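Local coordinates for Low molecular weight phosphotyrosine protein phosphatase 1 (Drosophila melanogaster, PDB 7CUY), which probably removes phosphate from tyrosine-phosphorylated proteins and also hydrolyses small aryl and acyl phosphates, as a cytoplasmic low molecular weight tyrosine phosphatase, at residues Glu20-Asp25 and Thr136-Cys141; Leu108-Phe113 and Arg120-Pro125. All blocks are in the same frame, centred on the assembly; numbering follows the deposited sequence.

Contact 1: residues Glu20-Asp25 and Thr136-Cys141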
ATOM      1  N   GLU A  20      -0.033  -3.830  -1.424  1.00 18.73           N
ATOM      2  CA  GLU A  20      -0.398  -4.139  -2.798  1.00 18.51           C
ATOM      3  C   GLU A  20      -0.795  -5.600  -2.946  1.00 17.72           C
ATOM      4  O   GLU A  20      -1.808  -5.916  -3.575  1.00 17.07           O
ATOM      5  CB  GLU A  20       0.753  -3.811  -3.742  1.00 20.23           C
ATOM      6  CG  GLU A  20       0.446  -4.233  -5.173  1.00 20.47           C
ATOM      7  CD  GLU A  20       1.661  -4.212  -6.054  1.00 19.79           C
ATOM      8  OE1 GLU A  20       2.768  -3.914  -5.548  1.00 24.31           O
ATOM      9  OE2 GLU A  20       1.502  -4.464  -7.255  1.00 23.37           O
ATOM     10  N   VAL A  21      -0.009  -6.510  -2.373  1.00 18.85           N
ATOM     11  CA  VAL A  21      -0.318  -7.930  -2.529  1.00 17.92           C
ATOM     12  C   VAL A  21      -1.598  -8.289  -1.769  1.00 22.09           C
ATOM     13  O   VAL A  21      -2.436  -9.078  -2.251  1.00 19.83           O
ATOM     14  CB  VAL A  21       0.880  -8.783  -2.076  1.00 22.76           C
ATOM     15  CG1 VAL A  21       0.463 -10.232  -1.942  1.00 24.54           C
ATOM     16  CG2 VAL A  21       2.029  -8.666  -3.066  1.00 22.11           C
ATOM     17  N   VAL A  22      -1.778  -7.722  -0.574  1.00 16.36           N
ATOM     18  CA  VAL A  22      -2.982  -8.016   0.191  1.00 17.08           C
ATOM     19  C   VAL A  22      -4.211  -7.476  -0.531  1.00 17.65           C
ATOM     20  O   VAL A  22      -5.263  -8.126  -0.558  1.00 19.44           O
ATOM     21  CB  VAL A  22      -2.854  -7.464   1.626  1.00 21.90           C
ATOM     22  CG1 VAL A  22      -4.186  -7.481   2.336  1.00 15.28           C
ATOM     23  CG2 VAL A  22      -1.831  -8.267   2.422  1.00 17.51           C
ATOM     24  N   MET A  23      -4.098  -6.295  -1.156  1.00 18.29           N
ATOM     25  CA  MET A  23      -5.263  -5.737  -1.844  1.00 16.73           C
ATOM     26  C   MET A  23      -5.665  -6.620  -3.021  1.00 20.21           C
ATOM     27  O   MET A  23      -6.858  -6.887  -3.227  1.00 22.63           O
ATOM     28  CB  MET A  23      -4.979  -4.306  -2.302  1.00 18.14           C
ATOM     29  CG  MET A  23      -6.176  -3.546  -2.898  1.00 19.33           C
ATOM     30  SD  MET A  23      -7.353  -2.913  -1.652  1.00 32.22           S
ATOM     31  CE  MET A  23      -8.611  -4.127  -1.784  1.00 20.47           C
ATOM     32  N   VAL A  24      -4.684  -7.113  -3.780  1.00 17.72           N
ATOM     33  CA  VAL A  24      -4.992  -7.985  -4.908  1.00 19.32           C
ATOM     34  C   VAL A  24      -5.639  -9.276  -4.414  1.00 18.65           C
ATOM     35  O   VAL A  24      -6.647  -9.726  -4.960  1.00 22.24           O
ATOM     36  CB  VAL A  24      -3.730  -8.254  -5.746  1.00 18.77           C
ATOM     37  CG1 VAL A  24      -3.963  -9.393  -6.718  1.00 14.90           C
ATOM     38  CG2 VAL A  24      -3.375  -7.009  -6.514  1.00 20.54           C
ATOM     39  N   ASP A  25      -5.083  -9.865  -3.353  1.00 17.24           N
ATOM     40  CA  ASP A  25      -5.683 -11.046  -2.744  1.00 17.82           C
ATOM     41  C   ASP A  25      -7.080 -10.753  -2.221  1.00 24.36           C
ATOM     42  O   ASP A  25      -7.991 -11.584  -2.340  1.00 23.06           O
ATOM     43  CB  ASP A  25      -4.791 -11.545  -1.614  1.00 23.43           C
ATOM     44  CG  ASP A  25      -5.304 -12.829  -0.991  1.00 31.70           C
ATOM     45  OD1 ASP A  25      -5.713 -13.737  -1.757  1.00 29.33           O
ATOM     46  OD2 ASP A  25      -5.294 -12.925   0.262  1.00 28.71           O
ATOM     47  N   THR A 136       2.743  -7.315  11.572  1.00 21.81           N
ATOM     48  CA  THR A 136       1.649  -6.469  12.050  1.00 21.40           C
ATOM     49  C   THR A 136       1.142  -5.564  10.931  1.00 21.69           C
ATOM     50  O   THR A 136      -0.070  -5.353  10.805  1.00 21.60           O
ATOM     51  CB  THR A 136       2.039  -5.664  13.305  1.00 25.31           C
ATOM     52  OG1 THR A 136       2.329  -4.298  12.981  1.00 37.10           O
ATOM     53  CG2 THR A 136       3.215  -6.267  13.992  1.00 21.99           C
ATOM     54  N   ALA A 137       2.047  -5.063  10.083  1.00 20.77           N
ATOM     55  CA  ALA A 137       1.625  -4.369   8.870  1.00 20.69           C
ATOM     56  C   ALA A 137       0.708  -5.249   8.020  1.00 19.46           C
ATOM     57  O   ALA A 137      -0.313  -4.785   7.491  1.00 18.94           O
ATOM     58  CB  ALA A 137       2.852  -3.941   8.065  1.00 17.82           C
ATOM     59  N   TYR A 138       1.071  -6.521   7.852  1.00 22.06           N
ATOM     60  CA  TYR A 138       0.218  -7.431   7.100  1.00 20.59           C
ATOM     61  C   TYR A 138      -1.171  -7.530   7.737  1.00 21.97           C
ATOM     62  O   TYR A 138      -2.192  -7.374   7.055  1.00 22.25           O
ATOM     63  CB  TYR A 138       0.883  -8.809   6.993  1.00 20.18           C
ATOM     64  CG  TYR A 138      -0.035  -9.849   6.388  1.00 23.75           C
ATOM     65  CD1 TYR A 138      -0.071 -10.044   5.024  1.00 25.33           C
ATOM     66  CD2 TYR A 138      -0.883 -10.617   7.189  1.00 24.05           C
ATOM     67  CE1 TYR A 138      -0.915 -10.968   4.454  1.00 28.70           C
ATOM     68  CE2 TYR A 138      -1.737 -11.547   6.628  1.00 28.96           C
ATOM     69  CZ  TYR A 138      -1.748 -11.720   5.259  1.00 28.42           C
ATOM     70  OH  TYR A 138      -2.593 -12.646   4.677  1.00 41.07           O
ATOM     71  N   GLN A 139      -1.230  -7.774   9.050  1.00 19.67           N
ATOM     72  CA  GLN A 139      -2.521  -7.849   9.725  1.00 21.30           C
ATOM     73  C   GLN A 139      -3.335  -6.578   9.509  1.00 22.54           C
ATOM     74  O   GLN A 139      -4.546  -6.639   9.262  1.00 22.36           O
ATOM     75  CB  GLN A 139      -2.328  -8.115  11.222  1.00 29.29           C
ATOM     76  CG  GLN A 139      -1.858  -9.524  11.550  1.00 31.19           C
ATOM     77  CD  GLN A 139      -2.466 -10.086  12.841  1.00 49.07           C
ATOM     78  OE1 GLN A 139      -3.182  -9.390  13.589  1.00 50.17           O
ATOM     79  NE2 GLN A 139      -2.211 -11.370  13.089  1.00 49.84           N
ATOM     80  N   GLN A 140      -2.686  -5.413   9.588  1.00 21.98           N
ATOM     81  CA  GLN A 140      -3.394  -4.152   9.392  1.00 20.67           C
ATOM     82  C   GLN A 140      -3.929  -4.035   7.971  1.00 17.06           C
ATOM     83  O   GLN A 140      -5.088  -3.658   7.762  1.00 20.28           O
ATOM     84  CB  GLN A 140      -2.471  -2.976   9.712  1.00 20.53           C
ATOM     85  CG  GLN A 140      -2.135  -2.846  11.187  1.00 19.58           C
ATOM     86  CD  GLN A 140      -1.008  -1.854  11.441  1.00 20.24           C
ATOM     87  OE1 GLN A 140       0.148  -2.118  11.109  1.00 21.43           O
ATOM     88  NE2 GLN A 140      -1.337  -0.720  12.043  1.00 18.81           N
ATOM     89  N   CYS A 141      -3.092  -4.344   6.983  1.00 17.64           N
ATOM     90  CA  CYS A 141      -3.516  -4.282   5.590  1.00 16.17           C
ATOM     91  C   CYS A 141      -4.689  -5.221   5.309  1.00 18.71           C
ATOM     92  O   CYS A 141      -5.580  -4.896   4.518  1.00 15.40           O
ATOM     93  CB  CYS A 141      -2.329  -4.619   4.687  1.00 16.17           C
ATOM     94  SG  CYS A 141      -1.033  -3.350   4.731  1.00 21.71           S
TER
HETATM   95  O   HOH W   1      -4.300 -11.603   2.409  1.00 29.21           O
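Val22 reaches from helix 15-29 toward helix 132-153 and meets it with both methyls, one for each of two residues a helical turn apart. CG2 approaches the Tyr138 ring obliquely, 3.5 Å from Tyr138 CE1 and nearly as near CD1. CG1, anti to the backbone N (chi1 167°), turns instead to Cys141, 3.7 Å from Cys141 O and 4.1 Å from Cys141 CB. The two helices pack here on one face of the parallel four-stranded sheet of the low molecular weight phosphatase fold; helix 15-29 directly follows the phosphate-binding loop. The Tyr138 ring swings away from its own backbone N (chi1 172°), a setting that carries it across to Val22 and leaves the hydroxyl one water away from Asp25. That water donates a hydrogen bond to Asp25 OD2 at 2.7 Å and shares another with Tyr138 OH at 3.0 Å. His62 stacks on the Tyr138 ring, while Thr58 and Leu59 of helix 53-61 also touch that side chain. With an alanine at Val22 both methyls go, which would probably open a gap between the helices and leave Tyr138 CD1 and CE1 and Cys141 CB without their methyl neighbours.

Contact 2: residues Leu108-Phe113 and Arg120-Pro125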
ATOM      1  N   LEU A 108      -5.583   9.037   0.322  1.00 17.60           N
ATOM      2  CA  LEU A 108      -6.132   8.452   1.532  1.00 17.08           C
ATOM      3  C   LEU A 108      -5.006   7.815   2.324  1.00 16.59           C
ATOM      4  O   LEU A 108      -3.959   7.467   1.786  1.00 15.23           O
ATOM      5  CB  LEU A 108      -7.222   7.406   1.201  1.00 16.60           C
ATOM      6  CG  LEU A 108      -8.353   7.967   0.323  1.00 20.05           C
ATOM      7  CD1 LEU A 108      -9.188   6.847  -0.247  1.00 22.48           C
ATOM      8  CD2 LEU A 108      -9.220   8.986   1.098  1.00 21.36           C
ATOM      9  N   MET A 109      -5.221   7.662   3.613  1.00 17.09           N
ATOM     10  CA  MET A 109      -4.309   6.883   4.426  1.00 16.77           C
ATOM     11  C   MET A 109      -4.955   5.525   4.667  1.00 18.51           C
ATOM     12  O   MET A 109      -6.120   5.456   5.075  1.00 16.01           O
ATOM     13  CB  MET A 109      -4.000   7.602   5.741  1.00 19.55           C
ATOM     14  CG  MET A 109      -2.791   7.008   6.400  1.00 19.83           C
ATOM     15  SD  MET A 109      -2.319   7.837   7.910  1.00 22.49           S
ATOM     16  CE  MET A 109      -3.626   7.262   9.000  1.00 19.75           C
ATOM     17  N   LEU A 110      -4.219   4.445   4.360  1.00 18.90           N
ATOM     18  CA  LEU A 110      -4.854   3.125   4.308  1.00 15.21           C
ATOM     19  C   LEU A 110      -5.517   2.767   5.641  1.00 19.03           C
ATOM     20  O   LEU A 110      -6.629   2.225   5.666  1.00 16.48           O
ATOM     21  CB  LEU A 110      -3.828   2.061   3.901  1.00 18.83           C
ATOM     22  CG  LEU A 110      -4.386   0.627   3.801  1.00 18.07           C
ATOM     23  CD1 LEU A 110      -5.595   0.585   2.912  1.00 16.22           C
ATOM     24  CD2 LEU A 110      -3.338  -0.346   3.287  1.00 17.86           C
ATOM     25  N   GLY A 111      -4.873   3.101   6.760  1.00 20.39           N
ATOM     26  CA  GLY A 111      -5.403   2.698   8.047  1.00 18.74           C
ATOM     27  C   GLY A 111      -6.633   3.468   8.500  1.00 20.81           C
ATOM     28  O   GLY A 111      -7.202   3.118   9.536  1.00 22.52           O
ATOM     29  N   ASP A 112      -7.050   4.504   7.773  1.00 21.54           N
ATOM     30  CA  ASP A 112      -8.327   5.129   8.110  1.00 21.91           C
ATOM     31  C   ASP A 112      -9.516   4.224   7.776  1.00 24.46           C
ATOM     32  O   ASP A 112     -10.666   4.584   8.064  1.00 20.10           O
ATOM     33  CB  ASP A 112      -8.472   6.482   7.398  1.00 19.61           C
ATOM     34  CG  ASP A 112      -7.694   7.611   8.100  1.00 26.04           C
ATOM     35  OD1 ASP A 112      -7.291   7.434   9.267  1.00 26.53           O
ATOM     36  OD2 ASP A 112      -7.493   8.684   7.482  1.00 25.99           O
ATOM     37  N   PHE A 113      -9.273   3.054   7.186  1.00 21.56           N
ATOM     38  CA  PHE A 113     -10.328   2.100   6.885  1.00 19.59           C
ATOM     39  C   PHE A 113     -10.149   0.880   7.772  1.00 22.68           C
ATOM     40  O   PHE A 113      -9.028   0.390   7.938  1.00 22.22           O
ATOM     41  CB  PHE A 113     -10.322   1.742   5.394  1.00 18.82           C
ATOM     42  CG  PHE A 113     -10.657   2.912   4.520  1.00 18.39           C
ATOM     43  CD1 PHE A 113     -11.975   3.189   4.193  1.00 19.26           C
ATOM     44  CD2 PHE A 113      -9.664   3.793   4.108  1.00 16.90           C
ATOM     45  CE1 PHE A 113     -12.296   4.296   3.419  1.00 21.79           C
ATOM     46  CE2 PHE A 113      -9.970   4.903   3.339  1.00 16.14           C
ATOM     47  CZ  PHE A 113     -11.280   5.163   2.990  1.00 19.53           C
ATOM     48  N   ARG A 120      -4.210   2.775  13.513  1.00 27.05           N
ATOM     49  CA  ARG A 120      -4.389   3.196  12.131  1.00 27.21           C
ATOM     50  C   ARG A 120      -3.078   3.509  11.425  1.00 22.53           C
ATOM     51  O   ARG A 120      -3.043   3.478  10.193  1.00 19.19           O
ATOM     52  CB  ARG A 120      -5.312   4.400  12.060  1.00 25.13           C
ATOM     53  CG  ARG A 120      -4.681   5.707  12.453  1.00 31.33           C
ATOM     54  CD  ARG A 120      -5.772   6.718  12.537  1.00 31.65           C
ATOM     55  NE  ARG A 120      -5.307   8.050  12.879  1.00 39.90           N
ATOM     56  CZ  ARG A 120      -5.522   9.115  12.119  1.00 38.72           C
ATOM     57  NH1 ARG A 120      -6.187   8.981  10.975  1.00 32.55           N
ATOM     58  NH2 ARG A 120      -5.087  10.312  12.506  1.00 42.18           N
ATOM     59  N   ILE A 121      -2.012   3.793  12.167  1.00 19.28           N
ATOM     60  CA  ILE A 121      -0.708   4.046  11.564  1.00 19.88           C
ATOM     61  C   ILE A 121      -0.054   2.708  11.245  1.00 19.35           C
ATOM     62  O   ILE A 121       0.064   1.831  12.111  1.00 19.92           O
ATOM     63  CB  ILE A 121       0.178   4.891  12.492  1.00 19.01           C
ATOM     64  CG1 ILE A 121      -0.518   6.210  12.838  1.00 21.08           C
ATOM     65  CG2 ILE A 121       1.547   5.152  11.864  1.00 20.75           C
ATOM     66  CD1 ILE A 121      -0.570   7.210  11.716  1.00 21.95           C
ATOM     67  N   ILE A 122       0.333   2.522   9.990  1.00 18.44           N
ATOM     68  CA  ILE A 122       1.118   1.352   9.619  1.00 20.07           C
ATOM     69  C   ILE A 122       2.581   1.773   9.680  1.00 18.79           C
ATOM     70  O   ILE A 122       3.083   2.491   8.807  1.00 18.17           O
ATOM     71  CB  ILE A 122       0.716   0.787   8.256  1.00 17.62           C
ATOM     72  CG1 ILE A 122      -0.720   0.224   8.352  1.00 17.61           C
ATOM     73  CG2 ILE A 122       1.696  -0.285   7.863  1.00 16.95           C
ATOM     74  CD1 ILE A 122      -1.514   0.204   7.031  1.00 15.65           C
ATOM     75  N   GLU A 123       3.262   1.321  10.731  1.00 21.16           N
ATOM     76  CA  GLU A 123       4.600   1.796  11.059  1.00 21.63           C
ATOM     77  C   GLU A 123       5.656   1.143  10.183  1.00 20.15           C
ATOM     78  O   GLU A 123       5.574  -0.043   9.857  1.00 17.17           O
ATOM     79  CB  GLU A 123       4.931   1.502  12.523  1.00 23.56           C
ATOM     80  CG  GLU A 123       3.908   2.001  13.516  1.00 29.06           C
ATOM     81  CD  GLU A 123       4.191   3.424  13.922  1.00 41.72           C
ATOM     82  OE1 GLU A 123       5.066   4.042  13.268  1.00 41.81           O
ATOM     83  OE2 GLU A 123       3.543   3.921  14.881  1.00 47.05           O
ATOM     84  N   ASP A 124       6.653   1.924   9.829  1.00 21.11           N
ATOM     85  CA  ASP A 124       7.856   1.505   9.130  1.00 20.05           C
ATOM     86  C   ASP A 124       8.559   0.400   9.921  1.00 20.18           C
ATOM     87  O   ASP A 124       9.076   0.669  11.011  1.00 21.95           O
ATOM     88  CB  ASP A 124       8.747   2.735   8.968  1.00 24.79           C
ATOM     89  CG  ASP A 124       9.954   2.485   8.091  1.00 27.34           C
ATOM     90  OD1 ASP A 124      10.237   1.310   7.758  1.00 23.45           O
ATOM     91  OD2 ASP A 124      10.620   3.486   7.759  1.00 27.61           O
ATOM     92  N   PRO A 125       8.604  -0.837   9.437  1.00 21.63           N
ATOM     93  CA  PRO A 125       9.285  -1.909  10.182  1.00 20.42           C
ATOM     94  C   PRO A 125      10.757  -2.111   9.852  1.00 21.01           C
ATOM     95  O   PRO A 125      11.361  -3.029  10.410  1.00 22.51           O
ATOM     96  CB  PRO A 125       8.493  -3.142   9.751  1.00 19.06           C
ATOM     97  CG  PRO A 125       8.197  -2.859   8.315  1.00 20.04           C
ATOM     98  CD  PRO A 125       7.956  -1.362   8.219  1.00 19.98           C
TER
HETATM   99  O   HOH W   2      -2.259   3.883   7.596  1.00 19.41           O
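Arg120 lays its side chain along Asp112, the two pointing the same way, and closes a salt bridge in which NH1 gives a hydrogen bond to Asp112 OD1 at 2.6 Å. The oxygen receives it on its syn lone pair and lies almost in the guanidinium plane; the carboxylate and guanidinium planes are only 14° apart. The bond is nevertheless bent, with 135° at the hydrogen. Over one face of the guanidinium sits the Met109 methyl, CE being 3.7 Å from Arg120 NH1, and the two chains cross at about a right angle. Met109 is extended as far as SD and then bends (chi3 73°), which lets CE touch the arginine and also Ile121 CD1, with CE and CD1 4.1 Å apart. The backbones come closest at Gly111, whose CA-H points almost straight at Arg120 O, with CA and O 3.3 Å apart; a CB on this residue would collide with that oxygen. Arg120 O also accepts a hydrogen bond from a water 2.7 Å away, which in turn accepts one from Gly111 N. This is the end of edge strand 106-109, where the chain makes a short 3-10 turn, Asp112 N bonding back to Met109 O, before the long loop that bears Asp124, by similarity the proton donor of catalysis. Further in, Leu110 CD2 meets Ile122 CD1 at 4.2 Å, continuing the apolar side of the contact. Around this shell, Gly86 bonds to the backbone of Leu110 and Met87 to that of Ile122, while Met92 of helix 89-98 touches Met109. Ile122 O accepts a hydrogen bond from NH1 of Arg15, an active-site residue by similarity, whose side chain also touches Asp124.

Contact 1 is a buried helix-to-helix packing, almost wholly apolar, with no hydrogen bond across it except by way of a water; contact 2 is partly buried, its apolar inner side giving way to a salt bridge at the exposed Asp112. Each has a bridging water, but in contact 1 it joins side chains and in contact 2 backbone groups. Helix 132-153 connects them: Gln140 NE2 probably bonds to Ile121 O at 2.9 Å, Ala137 packs on Ile122, and Cys141 SG lies beside Leu110 CD2. Contact 1 joins elements distant in sequence, whereas contact 2 closes a short local excursion between strand 106-109 and that helix. Arg15 lies near both.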